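Local coordinates for protein glycoside hydrolase family 61 (Trichoderma reesei QM6a, PDB 5O2X) that is a copper-dependent lytic polysaccharide monooxygenase of family AA9 that probably cleaves cellulose chains oxidatively, at residues Ile30-Asp38 against Cys56-Ala67; Asp105-Lys113 against Leu188-Thr196. All blocks are in the same frame, centred on the assembly; numbering follows the deposited sequence.

Interaction 1 of 2, residues Ile30-Asp38 against Cys56-Ala67; sequences IVVGWTAAD and CHKNATNAKGHA. With NAG (2-acetamido-2-deoxy-beta-D-glucopyranose), chain B; MAN (alpha-D-mannopyranose), chain R.
Trp34 packs where two long loops meet against strand 172-183 of the AA9 beta-sandwich, with the backbone of Asn62-Ala63 over one face of its indole and Cys56 SG over the other. Asn62 CA sits 3.4 Å from the centroid of the six-membered ring, almost on the ring normal, a CH-pi contact, while the Asn62 amide runs alongside, tilted 26° from the indole plane. Opposite, Cys56 SG makes a sulfur-aromatic contact, and Ala60 CB meets the ring edge. The indole swings beside its own backbone N (chi1 -76°), which carries CE3 to 3.4 Å from Thr61 C. Replacing Trp34 by alanine removes the indole, which is likely to leave a gap between Cys56 and Asn62 and Asn179 OD1 without the N-H it accepts. Outside the segments, Cys56 is tied by disulfide to Cys177, and the amide nitrogen of Asn62 is held by the carbonyls of Cys101 and Val104.

Around this centre the two loops pair as a single antiparallel bridge: Thr61 N donates to Thr35 O at 2.9 Å and Thr35 N to Thr61 O. Farther along, Ala37 N reaches Lys58 O inside the type II turn His57-Ala60, whose Asn59 carries the N-linked GlcNAc. Asp38 CB rests over the face of the His57 imidazole, and His57 ND1 accepts from Lys58 N at 2.8 Å, in the ring plane.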
loop_
_atom_site.group_PDB
_atom_site.type_symbol
_atom_site.label_atom_id
_atom_site.label_comp_id
_atom_site.label_asym_id
_atom_site.label_seq_id
_atom_site.Cartn_x
_atom_site.Cartn_y
_atom_site.Cartn_z
ATOM N N ILE A 30 -12.242 -15.055 -5.958
ATOM C CA ILE A 30 -11.688 -13.943 -6.719
ATOM C C ILE A 30 -11.916 -12.674 -5.909
ATOM O O ILE A 30 -13.063 -12.347 -5.552
ATOM C CB ILE A 30 -12.337 -13.866 -8.089
ATOM C CG1 ILE A 30 -12.015 -15.117 -8.902
ATOM C CG2 ILE A 30 -11.882 -12.581 -8.790
ATOM C CD1 ILE A 30 -12.791 -15.218 -10.190
ATOM N N VAL A 31 -10.829 -11.943 -5.670
ATOM C CA VAL A 31 -10.866 -10.743 -4.827
ATOM C C VAL A 31 -10.059 -9.637 -5.485
ATOM O O VAL A 31 -9.361 -9.859 -6.483
ATOM C CB VAL A 31 -10.345 -11.023 -3.402
ATOM C CG1 VAL A 31 -11.282 -11.953 -2.656
ATOM C CG2 VAL A 31 -8.937 -11.580 -3.406
ATOM N N VAL A 32 -10.167 -8.424 -4.907
ATOM C CA VAL A 32 -9.473 -7.264 -5.460
ATOM C C VAL A 32 -8.035 -7.185 -5.045
ATOM O O VAL A 32 -7.266 -6.434 -5.644
ATOM C CB VAL A 32 -10.225 -5.967 -5.096
ATOM C CG1 VAL A 32 -11.608 -5.961 -5.671
ATOM C CG2 VAL A 32 -10.239 -5.709 -3.614
ATOM N N GLY A 33 -7.624 -7.937 -4.007
ATOM C CA GLY A 33 -6.241 -7.981 -3.570
ATOM C C GLY A 33 -5.456 -9.030 -4.314
ATOM O O GLY A 33 -5.973 -10.119 -4.601
ATOM N N TRP A 34 -4.196 -8.714 -4.647
ATOM C CA TRP A 34 -3.349 -9.672 -5.363
ATOM C C TRP A 34 -3.067 -10.913 -4.513
ATOM O O TRP A 34 -3.006 -10.878 -3.289
ATOM C CB TRP A 34 -2.056 -8.992 -5.776
ATOM C CG TRP A 34 -2.217 -8.065 -6.973
ATOM C CD1 TRP A 34 -3.235 -7.188 -7.209
ATOM C CD2 TRP A 34 -1.359 -8.031 -8.115
ATOM N NE1 TRP A 34 -3.051 -6.598 -8.444
ATOM C CE2 TRP A 34 -1.929 -7.122 -9.036
ATOM C CE3 TRP A 34 -0.212 -8.740 -8.494
ATOM C CZ2 TRP A 34 -1.402 -6.899 -10.300
ATOM C CZ3 TRP A 34 0.310 -8.492 -9.749
ATOM C CH2 TRP A 34 -0.282 -7.610 -10.636
ATOM N N THR A 35 -2.890 -12.032 -5.214
ATOM C CA THR A 35 -2.441 -13.252 -4.545
ATOM C C THR A 35 -0.961 -13.131 -4.229
ATOM O O THR A 35 -0.208 -12.717 -5.098
ATOM C CB THR A 35 -2.677 -14.446 -5.471
ATOM O OG1 THR A 35 -4.088 -14.520 -5.747
ATOM C CG2 THR A 35 -2.184 -15.756 -4.881
ATOM N N ALA A 36 -0.552 -13.427 -3.009
ATOM C CA ALA A 36 0.853 -13.329 -2.635
ATOM C C ALA A 36 1.170 -14.390 -1.589
ATOM O O ALA A 36 0.284 -14.974 -0.960
ATOM C CB ALA A 36 1.210 -11.937 -2.145
ATOM N N ALA A 37 2.469 -14.609 -1.400
ATOM C CA ALA A 37 2.969 -15.733 -0.616
ATOM C C ALA A 37 3.447 -15.325 0.786
ATOM O O ALA A 37 4.264 -16.035 1.383
ATOM C CB ALA A 37 4.031 -16.486 -1.387
ATOM N N ASP A 38 2.874 -14.249 1.333
ATOM C CA ASP A 38 3.142 -13.825 2.706
ATOM C C ASP A 38 2.291 -14.560 3.726
ATOM O O ASP A 38 1.580 -13.946 4.527
ATOM C CB ASP A 38 3.019 -12.297 2.847
ATOM C CG ASP A 38 1.675 -11.738 2.456
ATOM O OD1 ASP A 38 1.017 -12.233 1.538
ATOM O OD2 ASP A 38 1.217 -10.684 3.064
ATOM N N CYS A 56 4.459 -6.241 -5.472
ATOM C CA CYS A 56 3.189 -6.592 -4.840
ATOM C C CYS A 56 3.353 -7.708 -3.792
ATOM O O CYS A 56 2.392 -8.414 -3.472
ATOM C CB CYS A 56 2.130 -6.956 -5.870
ATOM S SG CYS A 56 1.573 -5.543 -6.865
ATOM N N HIS A 57 4.552 -7.828 -3.225
ATOM C CA HIS A 57 4.861 -8.833 -2.194
ATOM C C HIS A 57 5.244 -10.165 -2.875
ATOM O O HIS A 57 5.237 -10.320 -4.099
ATOM C CB HIS A 57 3.815 -8.943 -1.096
ATOM C CG HIS A 57 4.390 -9.143 0.283
ATOM N ND1 HIS A 57 5.297 -10.154 0.555
ATOM C CD2 HIS A 57 4.141 -8.488 1.439
ATOM C CE1 HIS A 57 5.582 -10.076 1.842
ATOM N NE2 HIS A 57 4.896 -9.075 2.402
ATOM N N LYS A 58 5.624 -11.144 -2.031
ATOM C CA LYS A 58 6.299 -12.334 -2.524
ATOM C C LYS A 58 5.466 -13.119 -3.527
ATOM O O LYS A 58 4.319 -13.480 -3.305
ATOM C CB LYS A 58 6.689 -13.234 -1.353
ATOM C CG LYS A 58 7.774 -12.632 -0.514
ATOM C CD LYS A 58 8.136 -13.573 0.659
ATOM C CE LYS A 58 9.195 -12.986 1.548
ATOM N NZ LYS A 58 9.534 -13.941 2.635
ATOM N N ASN A 59 6.105 -13.405 -4.670
ATOM C CA ASN A 59 5.536 -14.260 -5.701
ATOM C C ASN A 59 4.187 -13.760 -6.163
ATOM O O ASN A 59 3.387 -14.532 -6.662
ATOM C CB ASN A 59 5.450 -15.721 -5.226
ATOM C CG ASN A 59 6.773 -16.313 -4.984
ATOM O OD1 ASN A 59 7.802 -15.757 -5.329
ATOM N ND2 ASN A 59 6.754 -17.525 -4.410
ATOM N N ALA A 60 3.921 -12.436 -6.095
ATOM C CA ALA A 60 2.539 -12.021 -6.261
ATOM C C ALA A 60 2.058 -12.239 -7.696
ATOM O O ALA A 60 2.790 -11.997 -8.655
ATOM C CB ALA A 60 2.365 -10.558 -5.885
ATOM N N THR A 61 0.796 -12.620 -7.792
ATOM C CA THR A 61 0.115 -12.754 -9.072
ATOM C C THR A 61 -1.175 -11.960 -9.023
ATOM O O THR A 61 -1.771 -11.722 -7.961
ATOM C CB THR A 61 -0.130 -14.247 -9.427
ATOM O OG1 THR A 61 -0.868 -14.877 -8.383
ATOM C CG2 THR A 61 1.138 -14.978 -9.653
ATOM N N ASN A 62 -1.620 -11.564 -10.198
ATOM C CA ASN A 62 -2.661 -10.563 -10.323
ATOM C C ASN A 62 -3.937 -10.981 -9.604
ATOM O O ASN A 62 -4.439 -12.096 -9.776
ATOM C CB ASN A 62 -3.029 -10.347 -11.785
ATOM C CG ASN A 62 -1.860 -9.916 -12.647
ATOM O OD1 ASN A 62 -0.810 -10.567 -12.656
ATOM N ND2 ASN A 62 -2.024 -8.832 -13.390
ATOM N N ALA A 63 -4.561 -10.036 -8.903
ATOM C CA ALA A 63 -5.953 -10.187 -8.523
ATOM C C ALA A 63 -6.784 -10.365 -9.788
ATOM O O ALA A 63 -6.503 -9.734 -10.815
ATOM C CB ALA A 63 -6.442 -8.958 -7.757
ATOM N N LYS A 64 -7.828 -11.194 -9.704
ATOM C CA LYS A 64 -8.609 -11.581 -10.885
ATOM C C LYS A 64 -9.912 -10.804 -11.015
ATOM O O LYS A 64 -10.723 -11.078 -11.904
ATOM C CB LYS A 64 -8.844 -13.108 -10.912
ATOM C CG LYS A 64 -7.581 -13.911 -11.134
ATOM C CD LYS A 64 -7.844 -15.353 -11.579
ATOM C CE LYS A 64 -6.564 -16.135 -11.754
ATOM N NZ LYS A 64 -6.873 -17.565 -12.082
ATOM N N GLY A 65 -10.113 -9.819 -10.151
ATOM C CA GLY A 65 -11.177 -8.843 -10.329
ATOM C C GLY A 65 -10.739 -7.493 -9.770
ATOM O O GLY A 65 -9.606 -7.325 -9.329
ATOM N N HIS A 66 -11.681 -6.536 -9.795
ATOM C CA HIS A 66 -11.354 -5.171 -9.424
ATOM C C HIS A 66 -12.514 -4.491 -8.718
ATOM O O HIS A 66 -13.671 -4.937 -8.798
ATOM C CB HIS A 66 -10.929 -4.349 -10.644
ATOM C CG HIS A 66 -11.954 -4.278 -11.714
ATOM N ND1 HIS A 66 -11.962 -5.158 -12.765
ATOM C CD2 HIS A 66 -13.060 -3.511 -11.851
ATOM C CE1 HIS A 66 -13.014 -4.910 -13.528
ATOM N NE2 HIS A 66 -13.704 -3.919 -13.002
ATOM N N ALA A 67 -12.190 -3.393 -8.040
ATOM C CA ALA A 67 -13.183 -2.534 -7.440
ATOM C C ALA A 67 -13.371 -1.286 -8.280
ATOM O O ALA A 67 -12.404 -0.589 -8.580
ATOM C CB ALA A 67 -12.766 -2.103 -6.030
HETATM C C1 NAG B . 7.958 -18.258 -4.237
HETATM C C2 NAG B . 7.844 -19.256 -3.087
HETATM C C3 NAG B . 9.128 -20.097 -3.070
HETATM C C4 NAG B . 9.412 -20.728 -4.403
HETATM C C5 NAG B . 9.384 -19.694 -5.500
HETATM C C6 NAG B . 9.518 -20.264 -6.932
HETATM C C7 NAG B . 6.888 -18.796 -0.880
HETATM C C8 NAG B . 7.017 -18.013 0.396
HETATM N N2 NAG B . 7.752 -18.533 -1.822
HETATM O O3 NAG B . 8.993 -21.131 -2.065
HETATM O O4 NAG B . 10.674 -21.409 -4.388
HETATM O O5 NAG B . 8.158 -18.988 -5.453
HETATM O O6 NAG B . 8.662 -21.373 -7.126
HETATM O O7 NAG B . 6.012 -19.631 -1.017
HETATM C C1 MAN R . -16.726 -4.147 -9.667
HETATM C C2 MAN R . -17.335 -3.886 -8.316
HETATM C C3 MAN R . -18.841 -3.864 -8.378
HETATM C C4 MAN R . -19.318 -2.937 -9.502
HETATM C C5 MAN R . -18.628 -3.247 -10.826
HETATM C C6 MAN R . -18.969 -2.216 -11.891
HETATM O O2 MAN R . -16.823 -2.609 -7.876
HETATM O O3 MAN R . -19.378 -3.459 -7.128
HETATM O O4 MAN R . -20.719 -3.096 -9.681
HETATM O O5 MAN R . -17.199 -3.246 -10.661
HETATM O O6 MAN R . -18.373 -2.548 -13.127
HETATM O O HOH W 1 -8.333 -12.845 -7.318
#

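Interaction 2 of 2, residues Asp105-Lys113 against Leu188-Thr196; sequences DKTTLEFFK and LQPSGVLGT. With MAN (alpha-D-mannopyranose), chain D; MAN (alpha-D-mannopyranose), chain E.
Phe112 takes Pro190 onto one face of its ring: Pro190 CD stands 3.7 Å from the ring centroid and 11° off the normal, a CH-pi contact, with Pro190 CG over CD2. What puts the ring there is its first torsion, with CG lodged between the backbone N and the carbonyl carbon (chi1 54°). Gln189 has its amide plane nearly perpendicular to this ring; the amide is held by Tyr153 and Asn96, beyond the two segments.

Next door, Phe111 and Val193 form an antiparallel hydrogen-bonded pair, which adds the short, weakly bonded strand 193-194 to the edge of strand 110-121 in the larger sheet. Phe111 N to Val193 O and Val193 N to Phe111 O are both 2.8 Å, yet each donor stands well above the plane of the carbonyl it meets. The Phe111 ring, its CG beside the backbone N (chi1 -67°), turns an edge to Gly195 N, 3.7 Å from CD2.

In the conformer modelled here, one of two for Glu110, its side chain runs beside Leu194, Glu110 CG touching Leu194 CD2, and its extended chain delivers OE1 to a water that also takes the N-H of Gly192. The same Leu194 methyl reaches the carbonyls of Thr107 and Leu109. A second water joins Lys106 O and Leu109 O to Gly195 N.

Before the strand, Asp105 OD1 accepts from both Thr107 N and OG1 in an Asx turn, the two donors coming from one face of the carboxylate.

Ser191 and Thr196 carry O-linked mannoses, and the Ser191 sugar also donates from O4 to Gly192 O at 3.0 Å. Two direct backbone hydrogen bonds thus join the strands at their middle, while two waters and one mannose hydroxyl take up backbone groups that the direct bonds leave over.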
loop_
_atom_site.group_PDB
_atom_site.type_symbol
_atom_site.label_atom_id
_atom_site.label_comp_id
_atom_site.label_asym_id
_atom_site.label_seq_id
_atom_site.Cartn_x
_atom_site.Cartn_y
_atom_site.Cartn_z
ATOM N N ASP A 105 1.323 -7.206 -16.723
ATOM C CA ASP A 105 2.592 -7.729 -16.228
ATOM C C ASP A 105 3.060 -6.764 -15.132
ATOM O O ASP A 105 3.411 -5.617 -15.403
ATOM C CB ASP A 105 3.551 -7.779 -17.403
ATOM C CG ASP A 105 4.956 -8.242 -17.048
ATOM O OD1 ASP A 105 5.280 -8.333 -15.856
ATOM O OD2 ASP A 105 5.730 -8.507 -18.007
ATOM N N LYS A 106 3.124 -7.260 -13.894
ATOM C CA LYS A 106 3.499 -6.368 -12.783
ATOM C C LYS A 106 4.838 -5.727 -12.949
ATOM O O LYS A 106 5.081 -4.672 -12.343
ATOM C CB LYS A 106 3.443 -7.142 -11.450
ATOM C CG LYS A 106 4.522 -8.193 -11.273
ATOM C CD LYS A 106 4.368 -8.949 -9.946
ATOM C CE LYS A 106 5.491 -9.934 -9.728
ATOM N NZ LYS A 106 5.316 -10.697 -8.453
ATOM N N THR A 107 5.749 -6.352 -13.710
ATOM C CA THR A 107 7.096 -5.800 -13.876
ATOM C C THR A 107 7.150 -4.566 -14.766
ATOM O O THR A 107 8.190 -3.907 -14.867
ATOM C CB THR A 107 8.064 -6.856 -14.423
ATOM O OG1 THR A 107 7.744 -7.168 -15.779
ATOM C CG2 THR A 107 8.129 -8.076 -13.579
ATOM N N THR A 108 6.016 -4.205 -15.366
ATOM C CA THR A 108 5.873 -3.045 -16.224
ATOM C C THR A 108 5.205 -1.872 -15.508
ATOM O O THR A 108 5.133 -0.764 -16.074
ATOM C CB THR A 108 5.062 -3.369 -17.513
ATOM O OG1 THR A 108 3.698 -3.573 -17.208
ATOM C CG2 THR A 108 5.656 -4.529 -18.279
ATOM N N LEU A 109 4.672 -2.091 -14.318
ATOM C CA LEU A 109 3.883 -1.059 -13.648
ATOM C C LEU A 109 4.791 0.081 -13.208
ATOM O O LEU A 109 5.842 -0.134 -12.586
ATOM C CB LEU A 109 3.169 -1.650 -12.427
ATOM C CG LEU A 109 2.058 -2.647 -12.735
ATOM C CD1 LEU A 109 1.634 -3.365 -11.474
ATOM C CD2 LEU A 109 0.866 -1.944 -13.371
ATOM N N GLU A 110 4.357 1.314 -13.502
ATOM C CA GLU A 110 5.113 2.503 -13.139
ATOM C C GLU A 110 4.295 3.286 -12.104
ATOM O O GLU A 110 3.264 3.913 -12.409
ATOM C CB GLU A 110 5.445 3.319 -14.379
ATOM C CG GLU A 110 6.380 2.562 -15.316
ATOM C CD GLU A 110 6.637 3.260 -16.606
ATOM O OE1 GLU A 110 6.224 4.417 -16.766
ATOM O OE2 GLU A 110 7.261 2.626 -17.482
ATOM N N PHE A 111 4.769 3.221 -10.871
ATOM C CA PHE A 111 4.049 3.699 -9.707
ATOM C C PHE A 111 4.308 5.172 -9.459
ATOM O O PHE A 111 5.461 5.618 -9.396
ATOM C CB PHE A 111 4.491 2.916 -8.477
ATOM C CG PHE A 111 4.082 1.480 -8.522
ATOM C CD1 PHE A 111 2.786 1.099 -8.205
ATOM C CD2 PHE A 111 4.976 0.498 -8.931
ATOM C CE1 PHE A 111 2.376 -0.229 -8.281
ATOM C CE2 PHE A 111 4.567 -0.822 -9.029
ATOM C CZ PHE A 111 3.282 -1.194 -8.684
ATOM N N PHE A 112 3.225 5.938 -9.262
ATOM C CA PHE A 112 3.307 7.312 -8.778
ATOM C C PHE A 112 2.710 7.352 -7.367
ATOM O O PHE A 112 1.731 6.672 -7.061
ATOM C CB PHE A 112 2.643 8.316 -9.739
ATOM C CG PHE A 112 1.214 8.017 -10.122
ATOM C CD1 PHE A 112 0.929 7.229 -11.254
ATOM C CD2 PHE A 112 0.158 8.543 -9.420
ATOM C CE1 PHE A 112 -0.354 6.991 -11.623
ATOM C CE2 PHE A 112 -1.143 8.312 -9.817
ATOM C CZ PHE A 112 -1.415 7.533 -10.918
ATOM N N LYS A 113 3.350 8.150 -6.505
ATOM C CA LYS A 113 2.983 8.184 -5.095
ATOM C C LYS A 113 1.850 9.159 -4.847
ATOM O O LYS A 113 1.970 10.360 -5.177
ATOM C CB LYS A 113 4.214 8.563 -4.266
ATOM C CG LYS A 113 3.973 8.457 -2.772
ATOM C CD LYS A 113 5.146 8.907 -1.924
ATOM C CE LYS A 113 6.254 7.866 -1.850
ATOM N NZ LYS A 113 7.499 8.485 -1.298
ATOM N N LEU A 188 -5.390 13.904 -14.932
ATOM C CA LEU A 188 -4.093 13.754 -14.270
ATOM C C LEU A 188 -3.534 12.343 -14.541
ATOM O O LEU A 188 -4.214 11.354 -14.231
ATOM C CB LEU A 188 -4.272 13.975 -12.785
ATOM C CG LEU A 188 -3.057 13.889 -11.903
ATOM C CD1 LEU A 188 -2.175 15.078 -12.170
ATOM C CD2 LEU A 188 -3.427 13.811 -10.429
ATOM N N GLN A 189 -2.318 12.281 -15.040
ATOM C CA GLN A 189 -1.665 11.000 -15.333
ATOM C C GLN A 189 -0.187 11.131 -15.005
ATOM O O GLN A 189 0.628 11.376 -15.870
ATOM C CB GLN A 189 -1.941 10.548 -16.771
ATOM C CG GLN A 189 -1.572 9.084 -17.034
ATOM C CD GLN A 189 -2.361 8.086 -16.218
ATOM O OE1 GLN A 189 -1.809 7.342 -15.420
ATOM N NE2 GLN A 189 -3.661 8.042 -16.466
ATOM N N PRO A 190 0.158 11.023 -13.715
ATOM C CA PRO A 190 1.489 11.388 -13.268
ATOM C C PRO A 190 2.553 10.382 -13.689
ATOM O O PRO A 190 2.294 9.204 -13.873
ATOM C CB PRO A 190 1.351 11.398 -11.738
ATOM C CG PRO A 190 -0.075 11.610 -11.499
ATOM C CD PRO A 190 -0.731 10.797 -12.560
ATOM N N SER A 191 3.767 10.887 -13.791
ATOM C CA SER A 191 4.942 10.096 -14.077
ATOM C C SER A 191 5.264 9.125 -12.951
ATOM O O SER A 191 5.270 9.525 -11.791
ATOM C CB SER A 191 6.127 11.056 -14.268
ATOM O OG SER A 191 7.304 10.373 -14.506
ATOM N N GLY A 192 5.474 7.863 -13.291
ATOM C CA GLY A 192 5.766 6.839 -12.283
ATOM C C GLY A 192 7.149 6.241 -12.370
ATOM O O GLY A 192 7.945 6.575 -13.241
ATOM N N VAL A 193 7.425 5.364 -11.396
ATOM C CA VAL A 193 8.692 4.692 -11.219
ATOM C C VAL A 193 8.421 3.192 -11.172
ATOM O O VAL A 193 7.500 2.727 -10.455
ATOM C CB VAL A 193 9.360 5.163 -9.889
ATOM C CG1 VAL A 193 10.625 4.373 -9.596
ATOM C CG2 VAL A 193 9.654 6.652 -9.945
ATOM N N LEU A 194 9.204 2.386 -11.870
ATOM C CA LEU A 194 9.057 0.937 -11.783
ATOM C C LEU A 194 9.199 0.477 -10.333
ATOM O O LEU A 194 10.036 0.984 -9.586
ATOM C CB LEU A 194 10.098 0.240 -12.641
ATOM C CG LEU A 194 9.927 0.418 -14.161
ATOM C CD1 LEU A 194 11.186 -0.052 -14.872
ATOM C CD2 LEU A 194 8.743 -0.369 -14.670
ATOM N N GLY A 195 8.428 -0.541 -9.963
ATOM C CA GLY A 195 8.522 -1.058 -8.597
ATOM C C GLY A 195 9.913 -1.402 -8.145
ATOM O O GLY A 195 10.276 -1.063 -7.006
ATOM N N THR A 196 10.721 -2.025 -9.014
ATOM C CA THR A 196 12.071 -2.421 -8.613
ATOM C C THR A 196 13.090 -1.268 -8.639
ATOM O O THR A 196 14.257 -1.504 -8.315
ATOM C CB THR A 196 12.572 -3.598 -9.468
ATOM O OG1 THR A 196 12.604 -3.186 -10.841
ATOM C CG2 THR A 196 11.733 -4.809 -9.273
HETATM C C1 MAN D . 8.459 11.273 -14.464
HETATM C C2 MAN D . 9.425 10.567 -15.404
HETATM C C3 MAN D . 9.810 9.221 -14.835
HETATM C C4 MAN D . 10.323 9.378 -13.393
HETATM C C5 MAN D . 9.329 10.135 -12.520
HETATM C C6 MAN D . 9.949 10.367 -11.144
HETATM O O2 MAN D . 10.631 11.336 -15.583
HETATM O O3 MAN D . 10.792 8.609 -15.689
HETATM O O4 MAN D . 10.519 8.069 -12.837
HETATM O O5 MAN D . 8.990 11.390 -13.122
HETATM O O6 MAN D . 9.024 10.860 -10.211
HETATM C C1 MAN E . 13.926 -3.213 -11.351
HETATM C C2 MAN E . 13.941 -2.539 -12.696
HETATM C C3 MAN E . 13.097 -3.401 -13.672
HETATM C C4 MAN E . 13.507 -4.879 -13.688
HETATM C C5 MAN E . 13.603 -5.413 -12.277
HETATM C C6 MAN E . 14.234 -6.793 -12.180
HETATM O O2 MAN E . 15.273 -2.483 -13.173
HETATM O O3 MAN E . 13.127 -2.868 -15.008
HETATM O O4 MAN E . 12.517 -5.662 -14.367
HETATM O O5 MAN E . 14.404 -4.545 -11.436
HETATM O O6 MAN E . 13.982 -7.431 -10.979
HETATM O O HOH W 2 6.751 -2.475 -11.570
HETATM O O HOH W 3 5.202 6.858 -15.906
#

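Interaction 1 joins loop 30-38 to loop 56-67 and is partly buried, with a buried indole at its centre and a disulfide behind it. Interaction 2 is a strand pairing at the margin of the larger sheet, where 193-194 joins 110-121; both of its phenylalanines are buried, on opposite sides of the strand, and two O-mannoses and bridging waters accompany it. Sugar reaches both, N-linked in the first, O-linked in the second. Their centres are about 17 Å apart, and Lys106 bridges them: its NZ lies 2.8 Å from Ala60 O, a probable hydrogen bond, and its CB packs against Trp34 CZ3. Both use backbone bonds; the first adds a sandwiched indole, the second a proline on a phenyl face.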